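Long-range contact in DNA polymerase (Pyrobaculum calidifontis, PDB 5MDN), which probably catalyses DNA synthesis, adding nucleotides from deoxyribonucleoside triphosphates to a growing DNA strand with release of diphosphate: residues V31-R36 against P145-V150. Numbering follows the deposited sequence.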
# COMPACT_ATOMS: atom_id res chain seq x y z
N VAL A 31 24.66 -14.18 3.27
CA VAL A 31 24.92 -15.38 2.48
C VAL A 31 23.75 -15.59 1.52
O VAL A 31 22.75 -14.87 1.56
CB VAL A 31 25.13 -16.63 3.36
CG1 VAL A 31 26.26 -16.41 4.35
CG2 VAL A 31 23.84 -16.99 4.08
N VAL A 32 23.90 -16.59 0.66
CA VAL A 32 22.87 -16.94 -0.32
C VAL A 32 22.70 -18.45 -0.32
O VAL A 32 23.69 -19.20 -0.41
CB VAL A 32 23.22 -16.42 -1.73
CG1 VAL A 32 24.65 -16.78 -2.11
CG2 VAL A 32 22.23 -16.95 -2.76
N LEU A 33 21.46 -18.91 -0.21
CA LEU A 33 21.11 -20.32 -0.22
C LEU A 33 20.50 -20.67 -1.57
O LEU A 33 19.72 -19.89 -2.12
CB LEU A 33 20.15 -20.67 0.91
CG LEU A 33 20.76 -21.10 2.25
CD1 LEU A 33 21.68 -20.03 2.82
CD2 LEU A 33 19.66 -21.45 3.24
N VAL A 34 20.86 -21.84 -2.10
CA VAL A 34 20.48 -22.22 -3.45
C VAL A 34 19.86 -23.61 -3.45
O VAL A 34 20.22 -24.48 -2.64
CB VAL A 34 21.71 -22.15 -4.39
CG1 VAL A 34 22.56 -23.41 -4.31
CG2 VAL A 34 21.27 -21.87 -5.80
N ASP A 35 18.90 -23.81 -4.35
CA ASP A 35 18.25 -25.10 -4.54
C ASP A 35 18.03 -25.32 -6.03
O ASP A 35 17.34 -24.52 -6.68
CB ASP A 35 16.92 -25.18 -3.79
CG ASP A 35 16.44 -26.61 -3.59
OD1 ASP A 35 16.86 -27.50 -4.36
OD2 ASP A 35 15.65 -26.85 -2.65
N ARG A 36 18.60 -26.39 -6.57
CA ARG A 36 18.44 -26.73 -7.98
C ARG A 36 17.42 -27.83 -8.22
O ARG A 36 17.04 -28.06 -9.37
CB ARG A 36 19.79 -27.16 -8.56
CG ARG A 36 20.90 -26.15 -8.32
CD ARG A 36 22.19 -26.55 -9.02
NE ARG A 36 23.27 -25.59 -8.76
CZ ARG A 36 24.00 -25.57 -7.65
NH1 ARG A 36 23.78 -26.46 -6.69
NH2 ARG A 36 24.95 -24.66 -7.50
N PRO A 145 29.00 -15.87 0.22
CA PRO A 145 29.10 -17.33 0.42
C PRO A 145 27.84 -18.03 -0.06
O PRO A 145 26.72 -17.65 0.30
CB PRO A 145 29.27 -17.46 1.94
CG PRO A 145 29.75 -16.12 2.41
CD PRO A 145 29.14 -15.12 1.47
N LEU A 146 28.03 -19.06 -0.88
CA LEU A 146 26.93 -19.85 -1.41
C LEU A 146 26.75 -21.12 -0.60
O LEU A 146 27.71 -21.69 -0.08
CB LEU A 146 27.17 -20.19 -2.89
CG LEU A 146 26.10 -20.99 -3.64
CD1 LEU A 146 24.79 -20.22 -3.69
CD2 LEU A 146 26.58 -21.33 -5.04
N TYR A 147 25.50 -21.57 -0.51
CA TYR A 147 25.14 -22.77 0.25
C TYR A 147 24.12 -23.56 -0.55
O TYR A 147 23.12 -23.01 -1.01
CB TYR A 147 24.55 -22.41 1.62
CG TYR A 147 25.55 -22.00 2.67
CD1 TYR A 147 26.13 -20.74 2.65
CD2 TYR A 147 25.90 -22.87 3.70
CE1 TYR A 147 27.04 -20.36 3.62
CE2 TYR A 147 26.81 -22.50 4.67
CZ TYR A 147 27.38 -21.24 4.63
OH TYR A 147 28.28 -20.87 5.60
N GLU A 148 24.36 -24.86 -0.71
CA GLU A 148 23.38 -25.76 -1.29
C GLU A 148 22.46 -26.25 -0.18
O GLU A 148 22.91 -26.86 0.78
CB GLU A 148 24.05 -26.96 -1.96
CG GLU A 148 24.53 -26.74 -3.38
CD GLU A 148 25.04 -28.02 -4.02
OE1 GLU A 148 25.42 -28.94 -3.27
OE2 GLU A 148 25.05 -28.11 -5.26
N VAL A 149 21.16 -25.98 -0.33
CA VAL A 149 20.20 -26.38 0.70
C VAL A 149 19.95 -27.88 0.57
O VAL A 149 19.79 -28.41 -0.54
CB VAL A 149 18.90 -25.57 0.59
CG1 VAL A 149 19.21 -24.08 0.53
CG2 VAL A 149 18.07 -25.99 -0.60
N VAL A 150 19.99 -28.58 1.70
CA VAL A 150 19.61 -29.99 1.72
C VAL A 150 18.14 -30.14 2.07
O VAL A 150 17.39 -30.82 1.36
CB VAL A 150 20.51 -30.76 2.70
CG1 VAL A 150 20.19 -32.25 2.65
CG2 VAL A 150 21.98 -30.51 2.39
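Val32 and Val34 of strand 31-35 join strand 145-150 as parallel neighbours, through four backbone hydrogen bonds. Val32 N donates to Pro145 O and Val34 N to Tyr147 O. Tyr147 N and Val149 N return bonds to Val32 O and Val34 O, the last nearly straight at 176°. The short strands twist by 39° against each other.

On one face, Leu146 CD1 lies 3.7 Å from Val34 CB and 3.8 Å from Val32 CG1. CG of Leu146 is anti to its own N (chi1 -178°), which carries the branched end to these valines. Farther along this face, Arg36 NH1 pairs with Glu148 OE2 in a salt bridge; as a hydrogen bond it is weak. The carboxylate meets the guanidinium at its edge, with the two planes 67° apart. Each group has a second partner: Arg136 for Glu148 OE1 and Glu18 for Arg36 NE. Replacing Glu148 by an alanine would remove this carboxylate and would probably leave Arg36 NH1 and Arg136 without their shared charged mate.

On the other face, Leu33 CD1 packs on Tyr147 CB at 3.9 Å. Leu33 CB also meets Val149 CG1 at 3.6 Å. Val31 CG1 touches Tyr147 CE1.

This is the one parallel pairing of a mixed five-stranded sheet, with antiparallel neighbours 17-24 and 131-141. It brings in a strand from about 110 residues later to complete the N-terminal domain of this family B polymerase.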